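Local coordinates for protein L-lysine 6-monooxygenase (Pseudomonas syringae pv. tomato, PDB 5CQF) that probably hydroxylates the side-chain amine of L-lysine or a related amino acid, using FAD and NADPH, in siderophore biosynthesis, at residues Leu63-Asp68 / Ala109-Trp114; Thr67-His72 / Gly284-Glu289; Leu356-Leu361 / Gly374-Asp379; Trp367-Val372 / Arg383-Gly388. All coordinates share one frame; numbering follows the deposited sequence.

In the fold
The four contacts fall into two pairs on opposite sides of the chain's centre. Contacts 1 and 2 have centres 9 Å apart and share Thr67 and Asp68, so one loop after helix 57-64 meets helix 111-125 and, further on, the start of helix 287-302. Contacts 3 and 4, with centres 8 Å apart, tie together the long connection between strands 345-348 and 393-396; their segments alternate along the chain and touch through Leu377 O and Ala385 N. The pairs stand 29 to 36 Å apart, centre to centre. Gly66 of contact 1 lies near Gly211, Gly213 and Ala216, a Rossmann-type motif consistent with nucleotide binding, whereas contacts 3 and 4 border the sheet containing strands 163-166 and 393-396.

Contact 1: Leu63-Asp68 / Ala109-Trp114; sequences LLAGTD and ASRHEW
The guanidinium of Arg111 lies flat against the turn after helix 57-64: Leu64 O sits over the centre of one face, 3.4 Å above the plane, with Ala65 N over the same face. At the edge, near the plane, is Thr67 O; its separation of 2.4 Å from Arg111 NH2 is too short to be taken literally, so the bond is doubtful as modelled. Leu64 O already accepts from Thr67 N at 3.0 Å in a type II beta turn that spans Leu64 to Thr67 and uses the positive phi of Gly66. In Arg111, CG anti to the backbone N (chi1 176°) runs CG and CD past Leu64 CB, each 4.1 Å away, and the bend at chi3 then turns the guanidinium over the turn. Arg111 NE is buried without a polar partner. Leu64 CD1 packs against Trp114 CB at 4.0 Å, the two side chains crossing at about a right angle. The main polar partner of Arg111 is Glu218 of helix 214-226, a salt bridge through NH1; Glu218 also accepts from Gly66 N. Arg111, in the first turn of helix 111-125 behind the Ser110 N-cap, therefore joins that helix to the exit of helix 57-64 and to helix 214-226.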
loop_
_atom_site.group_PDB
_atom_site.type_symbol
_atom_site.label_atom_id
_atom_site.label_comp_id
_atom_site.label_asym_id
_atom_site.label_seq_id
_atom_site.Cartn_x
_atom_site.Cartn_y
_atom_site.Cartn_z
ATOM N N LEU A 63 22.500 16.501 -8.587
ATOM C CA LEU A 63 22.773 15.273 -9.364
ATOM C C LEU A 63 21.678 14.203 -9.311
ATOM O O LEU A 63 21.612 13.337 -10.178
ATOM C CB LEU A 63 24.063 14.610 -8.880
ATOM C CG LEU A 63 25.368 15.386 -9.061
ATOM C CD1 LEU A 63 26.450 14.876 -8.101
ATOM C CD2 LEU A 63 25.828 15.307 -10.511
ATOM N N LEU A 64 20.871 14.212 -8.264
ATOM C CA LEU A 64 19.861 13.183 -8.102
ATOM C C LEU A 64 18.533 13.551 -8.765
ATOM O O LEU A 64 17.708 12.668 -9.024
ATOM C CB LEU A 64 19.658 12.862 -6.627
ATOM C CG LEU A 64 20.888 12.359 -5.852
ATOM C CD1 LEU A 64 20.415 11.577 -4.635
ATOM C CD2 LEU A 64 21.811 11.491 -6.697
ATOM N N ALA A 65 18.359 14.837 -9.075
ATOM C CA ALA A 65 17.123 15.330 -9.645
ATOM C C ALA A 65 16.728 14.541 -10.899
ATOM O O ALA A 65 17.582 14.064 -11.637
ATOM C CB ALA A 65 17.215 16.821 -9.916
ATOM N N GLY A 66 15.423 14.372 -11.089
ATOM C CA GLY A 66 14.871 13.523 -12.147
ATOM C C GLY A 66 15.012 12.002 -11.998
ATOM O O GLY A 66 14.552 11.254 -12.872
ATOM N N THR A 67 15.632 11.538 -10.908
ATOM C CA THR A 67 15.943 10.123 -10.742
ATOM C C THR A 67 14.917 9.380 -9.875
ATOM O O THR A 67 14.577 9.828 -8.791
ATOM C CB THR A 67 17.357 9.933 -10.178
ATOM O OG1 THR A 67 18.269 10.692 -10.983
ATOM C CG2 THR A 67 17.744 8.440 -10.215
ATOM N N ASP A 68 14.438 8.242 -10.383
ATOM C CA ASP A 68 13.476 7.397 -9.674
ATOM C C ASP A 68 14.204 6.621 -8.583
ATOM O O ASP A 68 14.956 5.687 -8.868
ATOM C CB ASP A 68 12.767 6.445 -10.660
ATOM C CG ASP A 68 11.783 5.513 -9.992
ATOM O OD1 ASP A 68 11.471 5.737 -8.802
ATOM O OD2 ASP A 68 11.306 4.544 -10.655
ATOM N N ALA A 109 13.428 5.254 0.776
ATOM C CA ALA A 109 14.202 6.343 1.253
ATOM C C ALA A 109 13.966 7.500 0.337
ATOM O O ALA A 109 13.770 7.297 -0.850
ATOM C CB ALA A 109 15.666 5.965 1.207
ATOM N N SER A 110 14.070 8.715 0.858
ATOM C CA SER A 110 13.820 9.890 0.065
ATOM C C SER A 110 15.060 10.274 -0.708
ATOM O O SER A 110 16.178 9.864 -0.397
ATOM C CB SER A 110 13.364 11.062 0.946
ATOM O OG SER A 110 14.431 11.498 1.788
ATOM N N ARG A 111 14.837 11.051 -1.754
ATOM C CA ARG A 111 15.916 11.680 -2.464
ATOM C C ARG A 111 16.893 12.370 -1.516
ATOM O O ARG A 111 18.098 12.250 -1.661
ATOM C CB ARG A 111 15.344 12.711 -3.419
ATOM C CG ARG A 111 16.407 13.512 -4.149
ATOM C CD ARG A 111 15.873 14.069 -5.455
ATOM N NE ARG A 111 15.333 12.994 -6.290
ATOM C CZ ARG A 111 14.708 13.191 -7.445
ATOM N NH1 ARG A 111 14.566 14.428 -7.907
ATOM N NH2 ARG A 111 14.223 12.159 -8.125
ATOM N N HIS A 112 16.365 13.109 -0.564
ATOM C CA HIS A 112 17.206 13.854 0.380
ATOM C C HIS A 112 18.097 12.885 1.189
ATOM O O HIS A 112 19.287 13.129 1.357
ATOM C CB HIS A 112 16.300 14.746 1.247
ATOM C CG HIS A 112 16.971 15.378 2.422
ATOM N ND1 HIS A 112 18.024 16.264 2.303
ATOM C CD2 HIS A 112 16.686 15.311 3.747
ATOM C CE1 HIS A 112 18.384 16.685 3.504
ATOM N NE2 HIS A 112 17.587 16.122 4.397
ATOM N N GLU A 113 17.529 11.755 1.614
ATOM C CA GLU A 113 18.295 10.754 2.328
ATOM C C GLU A 113 19.380 10.119 1.447
ATOM O O GLU A 113 20.544 9.994 1.872
ATOM C CB GLU A 113 17.397 9.693 2.999
ATOM C CG GLU A 113 18.189 8.827 3.988
ATOM C CD GLU A 113 17.360 7.985 4.951
ATOM O OE1 GLU A 113 16.182 7.640 4.671
ATOM O OE2 GLU A 113 17.897 7.632 6.026
ATOM N N TRP A 114 19.039 9.744 0.224
ATOM C CA TRP A 114 20.060 9.207 -0.693
ATOM C C TRP A 114 21.192 10.200 -0.972
ATOM O O TRP A 114 22.350 9.796 -1.059
ATOM C CB TRP A 114 19.442 8.776 -2.021
ATOM C CG TRP A 114 18.677 7.519 -1.961
ATOM C CD1 TRP A 114 17.320 7.364 -2.057
ATOM C CD2 TRP A 114 19.211 6.226 -1.785
ATOM N NE1 TRP A 114 16.986 6.036 -1.969
ATOM C CE2 TRP A 114 18.142 5.323 -1.806
ATOM C CE3 TRP A 114 20.501 5.737 -1.619
ATOM C CZ2 TRP A 114 18.324 3.990 -1.641
ATOM C CZ3 TRP A 114 20.674 4.415 -1.443
ATOM C CH2 TRP A 114 19.616 3.557 -1.454
#

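Contact 2: Thr67-His72 / Gly284-Glu289; sequences TDINHH and GIDPDE
Asn70 and Asp286 both carry CG opposite the backbone N (chi1 -175° and 179°), and this sends the amide of the one to the carboxylate of the other. Asn70 ND2 donates to Asp286 OD1 at 2.9 Å with an N-H...O angle of 158°; the acceptor lies in the amide plane, while the donor comes in on the syn side, tilted out of the carboxylate plane, the two planes being steeply inclined. From the other face of that carboxylate Asp288 N reaches the same oxygen at 2.9 Å, the N-cap bond that opens helix 287-302. Two donors thus grip Asp286 OD1 and fix the rotation of the group. Pro287 CG lies 3.6 Å from Asn70 ND2, obliquely off one face of the amide, and Asp288 OD2, not hydrogen-bonded to it, lies over the other. Asp68 has the same extended first torsion, and its OD1 touches Asp286 CB at 3.2 Å while accepting from Asn70 N to close an Asx turn. A water that accepts from Ile69 N also lies beside Asp286 OD2, though that second distance is implausibly short. Gln248 N and Asn251 ND2 hold Asp68 OD2. Two acidic groups are brought close here, with Asp68 OD1 3.7 Å from Asp286 OD2; the helix start and the Asn70 amide would be expected to favour the charge on Asp286, and the three N-H donors that on Asp68.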
loop_
_atom_site.group_PDB
_atom_site.type_symbol
_atom_site.label_atom_id
_atom_site.label_comp_id
_atom_site.label_asym_id
_atom_site.label_seq_id
_atom_site.Cartn_x
_atom_site.Cartn_y
_atom_site.Cartn_z
ATOM N N THR A 67 15.632 11.538 -10.908
ATOM C CA THR A 67 15.943 10.123 -10.742
ATOM C C THR A 67 14.917 9.380 -9.875
ATOM O O THR A 67 14.577 9.828 -8.791
ATOM C CB THR A 67 17.357 9.933 -10.178
ATOM O OG1 THR A 67 18.269 10.692 -10.983
ATOM C CG2 THR A 67 17.744 8.440 -10.215
ATOM N N ASP A 68 14.438 8.242 -10.383
ATOM C CA ASP A 68 13.476 7.397 -9.674
ATOM C C ASP A 68 14.204 6.621 -8.583
ATOM O O ASP A 68 14.956 5.687 -8.868
ATOM C CB ASP A 68 12.767 6.445 -10.660
ATOM C CG ASP A 68 11.783 5.513 -9.992
ATOM O OD1 ASP A 68 11.471 5.737 -8.802
ATOM O OD2 ASP A 68 11.306 4.544 -10.655
ATOM N N ILE A 69 13.996 7.038 -7.341
ATOM C CA ILE A 69 14.630 6.394 -6.160
ATOM C C ILE A 69 13.619 5.520 -5.450
ATOM O O ILE A 69 13.788 5.163 -4.291
ATOM C CB ILE A 69 15.286 7.406 -5.133
ATOM C CG1 ILE A 69 14.392 8.605 -4.773
ATOM C CG2 ILE A 69 16.574 7.980 -5.684
ATOM C CD1 ILE A 69 13.152 8.279 -3.992
ATOM N N ASN A 70 12.562 5.155 -6.154
ATOM C CA ASN A 70 11.571 4.244 -5.600
ATOM C C ASN A 70 12.064 2.828 -5.946
ATOM O O ASN A 70 11.584 2.164 -6.882
ATOM C CB ASN A 70 10.188 4.583 -6.146
ATOM C CG ASN A 70 9.093 3.762 -5.525
ATOM O OD1 ASN A 70 9.342 2.745 -4.914
ATOM N ND2 ASN A 70 7.866 4.184 -5.715
ATOM N N HIS A 71 13.108 2.436 -5.213
ATOM C CA HIS A 71 13.722 1.127 -5.316
ATOM C C HIS A 71 14.181 0.645 -3.943
ATOM O O HIS A 71 14.234 1.390 -2.949
ATOM C CB HIS A 71 14.880 1.119 -6.316
ATOM C CG HIS A 71 15.992 2.058 -5.995
ATOM N ND1 HIS A 71 16.787 1.919 -4.876
ATOM C CD2 HIS A 71 16.479 3.124 -6.670
ATOM C CE1 HIS A 71 17.706 2.870 -4.868
ATOM N NE2 HIS A 71 17.551 3.611 -5.952
ATOM N N HIS A 72 14.529 -0.627 -3.909
ATOM C CA HIS A 72 14.879 -1.261 -2.673
ATOM C C HIS A 72 16.196 -0.668 -2.163
ATOM O O HIS A 72 17.072 -0.269 -2.921
ATOM C CB HIS A 72 14.962 -2.783 -2.857
ATOM C CG HIS A 72 14.906 -3.499 -1.579
ATOM N ND1 HIS A 72 16.038 -3.812 -0.872
ATOM C CD2 HIS A 72 13.860 -3.841 -0.799
ATOM C CE1 HIS A 72 15.691 -4.354 0.278
ATOM N NE2 HIS A 72 14.376 -4.375 0.349
ATOM N N GLY A 284 9.595 6.534 -17.833
ATOM C CA GLY A 284 8.914 6.127 -16.612
ATOM C C GLY A 284 9.080 7.134 -15.502
ATOM O O GLY A 284 10.068 7.826 -15.428
ATOM N N ILE A 285 8.093 7.194 -14.631
ATOM C CA ILE A 285 8.077 8.133 -13.529
ATOM C C ILE A 285 7.798 7.375 -12.236
ATOM O O ILE A 285 6.916 6.504 -12.211
ATOM C CB ILE A 285 6.996 9.193 -13.767
ATOM C CG1 ILE A 285 7.342 10.017 -15.010
ATOM C CG2 ILE A 285 6.858 10.116 -12.565
ATOM C CD1 ILE A 285 6.242 10.986 -15.395
ATOM N N ASP A 286 8.596 7.658 -11.195
ATOM C CA ASP A 286 8.368 7.115 -9.837
ATOM C C ASP A 286 6.876 7.197 -9.558
ATOM O O ASP A 286 6.336 8.300 -9.639
ATOM C CB ASP A 286 9.143 7.979 -8.823
ATOM C CG ASP A 286 8.979 7.528 -7.368
ATOM O OD1 ASP A 286 8.099 6.694 -7.069
ATOM O OD2 ASP A 286 9.767 8.034 -6.514
ATOM N N PRO A 287 6.200 6.047 -9.266
ATOM C CA PRO A 287 4.756 6.087 -8.987
ATOM C C PRO A 287 4.381 7.013 -7.836
ATOM O O PRO A 287 3.322 7.564 -7.860
ATOM C CB PRO A 287 4.379 4.620 -8.677
ATOM C CG PRO A 287 5.670 3.872 -8.548
ATOM C CD PRO A 287 6.726 4.668 -9.269
ATOM N N ASP A 288 5.249 7.222 -6.849
ATOM C CA ASP A 288 4.937 8.204 -5.772
ATOM C C ASP A 288 5.000 9.638 -6.256
ATOM O O ASP A 288 4.288 10.486 -5.725
ATOM C CB ASP A 288 5.832 8.043 -4.537
ATOM C CG ASP A 288 5.747 6.660 -3.937
ATOM O OD1 ASP A 288 4.723 5.958 -4.143
ATOM O OD2 ASP A 288 6.728 6.259 -3.261
ATOM N N GLU A 289 5.836 9.916 -7.250
ATOM C CA GLU A 289 5.875 11.256 -7.849
ATOM C C GLU A 289 4.586 11.563 -8.623
ATOM O O GLU A 289 3.994 12.632 -8.443
ATOM C CB GLU A 289 7.089 11.425 -8.752
ATOM C CG GLU A 289 8.413 11.532 -7.993
ATOM C CD GLU A 289 8.512 12.782 -7.110
ATOM O OE1 GLU A 289 8.127 13.910 -7.552
ATOM O OE2 GLU A 289 8.994 12.630 -5.965
HETATM O O HOH W 1 11.891 9.010 -7.226
#

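Contact 3: Leu356-Leu361 / Gly374-Asp379; sequences LIPPLL and GGLLID
Leu376 stands at the centre of this contact, its two methyls directed at different neighbours in 356-361. CD1 lies against Ile357 CG1 at 4.1 Å, the two side chains crossing at about a right angle. CD2 lies 3.3 Å from Pro358 CD at the rim of the proline ring, closer than ordinary van der Waals contact, and also touches Leu361 CD1 at 3.9 Å, again with the side chains roughly perpendicular. Neither torsion of Leu376 is near a staggered value (chi1 -103°, chi2 33°), so the close approach to the proline ring may be strain or may reflect imprecise placement. Leu361 comes in from the short 3-10 turn that begins at Pro359.

The backbones meet just upstream. Leu376 N donates to Leu356 O at 2.8 Å with an angle of 158°, the donor being tilted from the carbonyl plane. Gly375, without a side chain, brings its CA to 3.1 Å from Leu356 O. Leu356 CB and Ile357 CG1 also rest on Gly375 CA, while Ile357 CD1 approaches Gly374 O.

Beyond the two segments, Pro358 and Leu361 pack on Leu166 of strand 163-166, and Leu376 on Val384; Arg402 NH2 binds Leu376 O. The arrangement is a small apolar cluster, pinned by a single backbone bond, within the irregular connection between strands 345-348 and 393-396, and it packs against a strand of the five-stranded parallel sheet of a Rossmann-like domain.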
loop_
_atom_site.group_PDB
_atom_site.type_symbol
_atom_site.label_atom_id
_atom_site.label_comp_id
_atom_site.label_asym_id
_atom_site.label_seq_id
_atom_site.Cartn_x
_atom_site.Cartn_y
_atom_site.Cartn_z
ATOM N N LEU A 356 27.898 11.095 -29.781
ATOM C CA LEU A 356 28.445 10.008 -30.596
ATOM C C LEU A 356 29.885 9.822 -30.149
ATOM O O LEU A 356 30.322 8.703 -29.927
ATOM C CB LEU A 356 28.347 10.318 -32.108
ATOM C CG LEU A 356 26.910 10.510 -32.607
ATOM C CD1 LEU A 356 26.880 10.786 -34.101
ATOM C CD2 LEU A 356 26.007 9.322 -32.259
ATOM N N ILE A 357 30.593 10.945 -30.032
ATOM C CA ILE A 357 31.933 11.006 -29.492
ATOM C C ILE A 357 31.951 12.126 -28.468
ATOM O O ILE A 357 31.739 13.278 -28.824
ATOM C CB ILE A 357 32.960 11.362 -30.576
ATOM C CG1 ILE A 357 33.033 10.241 -31.606
ATOM C CG2 ILE A 357 34.336 11.583 -29.941
ATOM C CD1 ILE A 357 33.922 10.542 -32.798
ATOM N N PRO A 358 32.212 11.809 -27.199
ATOM C CA PRO A 358 32.131 12.897 -26.243
ATOM C C PRO A 358 33.123 13.984 -26.598
ATOM O O PRO A 358 34.183 13.678 -27.124
ATOM C CB PRO A 358 32.489 12.237 -24.905
ATOM C CG PRO A 358 32.299 10.773 -25.112
ATOM C CD PRO A 358 32.469 10.508 -26.572
ATOM N N PRO A 359 32.776 15.250 -26.334
ATOM C CA PRO A 359 33.668 16.361 -26.691
ATOM C C PRO A 359 35.070 16.194 -26.135
ATOM O O PRO A 359 36.022 16.528 -26.826
ATOM C CB PRO A 359 33.007 17.584 -26.048
ATOM C CG PRO A 359 31.566 17.217 -25.945
ATOM C CD PRO A 359 31.510 15.722 -25.746
ATOM N N LEU A 360 35.197 15.694 -24.901
ATOM C CA LEU A 360 36.523 15.520 -24.281
ATOM C C LEU A 360 37.435 14.544 -25.030
ATOM O O LEU A 360 38.637 14.575 -24.847
ATOM C CB LEU A 360 36.406 15.092 -22.806
ATOM C CG LEU A 360 35.972 16.167 -21.801
ATOM C CD1 LEU A 360 35.930 15.600 -20.389
ATOM C CD2 LEU A 360 36.890 17.379 -21.853
ATOM N N LEU A 361 36.873 13.682 -25.865
ATOM C CA LEU A 361 37.675 12.770 -26.662
ATOM C C LEU A 361 37.937 13.268 -28.092
ATOM O O LEU A 361 38.451 12.514 -28.915
ATOM C CB LEU A 361 36.992 11.401 -26.684
ATOM C CG LEU A 361 36.935 10.752 -25.310
ATOM C CD1 LEU A 361 36.196 9.437 -25.376
ATOM C CD2 LEU A 361 38.325 10.522 -24.766
ATOM N N GLY A 374 29.630 6.535 -36.738
ATOM C CA GLY A 374 30.861 7.309 -36.572
ATOM C C GLY A 374 31.270 7.482 -35.120
ATOM O O GLY A 374 32.438 7.759 -34.838
ATOM N N GLY A 375 30.330 7.304 -34.191
ATOM C CA GLY A 375 30.624 7.459 -32.770
ATOM C C GLY A 375 31.460 6.347 -32.144
ATOM O O GLY A 375 32.000 5.477 -32.825
ATOM N N LEU A 376 31.531 6.374 -30.819
ATOM C CA LEU A 376 32.341 5.441 -30.060
ATOM C C LEU A 376 31.805 4.043 -30.196
ATOM O O LEU A 376 30.604 3.848 -30.230
ATOM C CB LEU A 376 32.371 5.826 -28.576
ATOM C CG LEU A 376 33.619 6.509 -27.998
ATOM C CD1 LEU A 376 34.331 7.406 -28.992
ATOM C CD2 LEU A 376 33.247 7.288 -26.732
ATOM N N LEU A 377 32.718 3.080 -30.261
ATOM C CA LEU A 377 32.384 1.670 -30.310
ATOM C C LEU A 377 32.702 1.057 -28.948
ATOM O O LEU A 377 33.854 0.907 -28.565
ATOM C CB LEU A 377 33.179 0.986 -31.417
ATOM C CG LEU A 377 32.883 -0.491 -31.693
ATOM C CD1 LEU A 377 31.392 -0.776 -31.847
ATOM C CD2 LEU A 377 33.642 -0.886 -32.962
ATOM N N ILE A 378 31.661 0.731 -28.203
ATOM C CA ILE A 378 31.818 0.392 -26.770
ATOM C C ILE A 378 31.399 -1.053 -26.525
ATOM O O ILE A 378 30.340 -1.474 -26.970
ATOM C CB ILE A 378 31.029 1.373 -25.868
ATOM C CG1 ILE A 378 31.468 2.811 -26.177
ATOM C CG2 ILE A 378 31.276 1.075 -24.397
ATOM C CD1 ILE A 378 30.595 3.904 -25.598
ATOM N N ASP A 379 32.227 -1.822 -25.821
ATOM C CA ASP A 379 31.896 -3.224 -25.618
ATOM C C ASP A 379 31.024 -3.391 -24.360
ATOM O O ASP A 379 30.580 -2.388 -23.763
ATOM C CB ASP A 379 33.164 -4.083 -25.639
ATOM C CG ASP A 379 33.953 -3.985 -24.389
ATOM O OD1 ASP A 379 33.379 -3.492 -23.406
ATOM O OD2 ASP A 379 35.139 -4.426 -24.379
#

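Contact 4: Trp367-Val372 / Arg383-Gly388; sequences WLAADV and RVATQG
Gln387 folds across the backbone of Leu368 because its CG lies between its own backbone N and carbonyl carbon (chi1 56°), after which the chain runs out extended. CG rests on Trp367 C, and the amide lies over Leu368, with OE1 3.7 Å from Ala369 CA. NE2 is near Leu368 O at a poor angle; its hydrogen bond goes to Pro366 O, which secures the amide end. Trp367 has its ring turned to the opposite side from the backbone carbonyl carbon (chi1 -57°), so that CD1 offers an edge to Gly388 O at 3.4 Å, with Gln387 O also near the ring plane. Gly388, at positive phi, supplies that oxygen. Thr386 brings CB within 3.3 Å of Trp367 O.

Leu368 and Val384 are buried, and CD2 of the one meets CG1 of the other at 4.1 Å; CG1 is the branch anti to the backbone N of Val384. Separately, Ala369 CB packs on Ala385 CB. Two backbone bonds fix the pairing: Gln387 N to Trp367 O at 3.0 Å and Ala369 N to Ala385 O at 3.1 Å.

Trp367 also packs on strand 137-142, and Leu368 and Val384 on Ile394 of strand 393-396. The bonds flank Leu368 and Thr386 as an antiparallel non-hydrogen-bonded pair, an isolated beta bridge that joins 367-372 to 383-388, the latter leading into strand 393-396, outermost in its parallel sheet within this chain.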
loop_
_atom_site.group_PDB
_atom_site.type_symbol
_atom_site.label_atom_id
_atom_site.label_comp_id
_atom_site.label_asym_id
_atom_site.label_seq_id
_atom_site.Cartn_x
_atom_site.Cartn_y
_atom_site.Cartn_z
ATOM N N TRP A 367 42.628 7.582 -33.094
ATOM C CA TRP A 367 42.910 6.289 -32.445
ATOM C C TRP A 367 41.645 5.596 -31.926
ATOM O O TRP A 367 41.731 4.585 -31.242
ATOM C CB TRP A 367 43.933 6.481 -31.316
ATOM C CG TRP A 367 45.178 7.098 -31.855
ATOM C CD1 TRP A 367 46.243 6.439 -32.395
ATOM C CD2 TRP A 367 45.449 8.496 -32.013
ATOM N NE1 TRP A 367 47.171 7.329 -32.853
ATOM C CE2 TRP A 367 46.714 8.603 -32.641
ATOM C CE3 TRP A 367 44.751 9.670 -31.687
ATOM C CZ2 TRP A 367 47.304 9.845 -32.950
ATOM C CZ3 TRP A 367 45.327 10.900 -31.991
ATOM C CH2 TRP A 367 46.598 10.978 -32.618
ATOM N N LEU A 368 40.473 6.115 -32.279
ATOM C CA LEU A 368 39.215 5.544 -31.807
ATOM C C LEU A 368 38.481 4.870 -32.955
ATOM O O LEU A 368 38.316 5.472 -34.033
ATOM C CB LEU A 368 38.310 6.630 -31.211
ATOM C CG LEU A 368 38.871 7.449 -30.039
ATOM C CD1 LEU A 368 37.922 8.587 -29.688
ATOM C CD2 LEU A 368 39.158 6.588 -28.820
ATOM N N ALA A 369 38.049 3.630 -32.730
ATOM C CA ALA A 369 37.279 2.932 -33.735
ATOM C C ALA A 369 35.929 3.607 -33.915
ATOM O O ALA A 369 35.487 4.400 -33.072
ATOM C CB ALA A 369 37.098 1.481 -33.355
ATOM N N ALA A 370 35.261 3.283 -35.016
ATOM C CA ALA A 370 33.970 3.870 -35.321
ATOM C C ALA A 370 32.842 2.844 -35.277
ATOM O O ALA A 370 32.947 1.758 -35.834
ATOM C CB ALA A 370 34.028 4.543 -36.684
ATOM N N ASP A 371 31.766 3.192 -34.583
ATOM C CA ASP A 371 30.553 2.403 -34.612
ATOM C C ASP A 371 29.812 2.793 -35.902
ATOM O O ASP A 371 30.295 3.609 -36.681
ATOM C CB ASP A 371 29.694 2.697 -33.364
ATOM C CG ASP A 371 28.696 1.557 -33.020
ATOM O OD1 ASP A 371 28.556 0.567 -33.800
ATOM O OD2 ASP A 371 28.036 1.660 -31.951
ATOM N N VAL A 372 28.626 2.248 -36.107
ATOM C CA VAL A 372 27.897 2.454 -37.360
ATOM C C VAL A 372 27.524 3.922 -37.612
ATOM O O VAL A 372 27.188 4.300 -38.741
ATOM C CB VAL A 372 26.625 1.567 -37.423
ATOM C CG1 VAL A 372 26.983 0.118 -37.078
ATOM C CG2 VAL A 372 25.522 2.107 -36.503
ATOM N N ARG A 383 34.298 -0.649 -22.376
ATOM C CA ARG A 383 35.609 -0.285 -22.928
ATOM C C ARG A 383 35.452 0.266 -24.335
ATOM O O ARG A 383 34.643 -0.236 -25.121
ATOM C CB ARG A 383 36.573 -1.479 -22.950
ATOM C CG ARG A 383 38.024 -1.032 -23.035
ATOM C CD ARG A 383 39.003 -2.201 -23.019
ATOM N NE ARG A 383 40.268 -1.895 -23.712
ATOM C CZ ARG A 383 40.426 -1.781 -25.047
ATOM N NH1 ARG A 383 39.394 -1.924 -25.887
ATOM N NH2 ARG A 383 41.636 -1.510 -25.557
ATOM N N VAL A 384 36.217 1.307 -24.636
ATOM C CA VAL A 384 36.166 1.918 -25.952
ATOM C C VAL A 384 37.175 1.214 -26.843
ATOM O O VAL A 384 38.328 1.014 -26.437
ATOM C CB VAL A 384 36.546 3.404 -25.943
ATOM C CG1 VAL A 384 36.307 4.007 -27.321
ATOM C CG2 VAL A 384 35.766 4.172 -24.896
ATOM N N ALA A 385 36.748 0.844 -28.048
ATOM C CA ALA A 385 37.616 0.085 -28.947
ATOM C C ALA A 385 38.508 1.096 -29.655
ATOM O O ALA A 385 38.038 2.159 -30.050
ATOM C CB ALA A 385 36.816 -0.755 -29.934
ATOM N N THR A 386 39.800 0.783 -29.722
ATOM C CA THR A 386 40.795 1.672 -30.297
ATOM C C THR A 386 41.388 1.030 -31.521
ATOM O O THR A 386 41.134 -0.130 -31.811
ATOM C CB THR A 386 41.957 1.979 -29.312
ATOM O OG1 THR A 386 42.653 0.774 -28.994
ATOM C CG2 THR A 386 41.438 2.630 -28.035
ATOM N N GLN A 387 42.198 1.811 -32.219
ATOM C CA GLN A 387 42.952 1.351 -33.375
ATOM C C GLN A 387 44.311 2.026 -33.292
ATOM O O GLN A 387 44.409 3.169 -32.833
ATOM C CB GLN A 387 42.235 1.732 -34.671
ATOM C CG GLN A 387 41.950 3.224 -34.805
ATOM C CD GLN A 387 40.772 3.529 -35.712
ATOM O OE1 GLN A 387 40.053 2.624 -36.149
ATOM N NE2 GLN A 387 40.560 4.815 -35.999
ATOM N N GLY A 388 45.356 1.308 -33.699
ATOM C CA GLY A 388 46.718 1.844 -33.712
ATOM C C GLY A 388 47.169 2.427 -32.383
ATOM O O GLY A 388 47.889 3.435 -32.352
#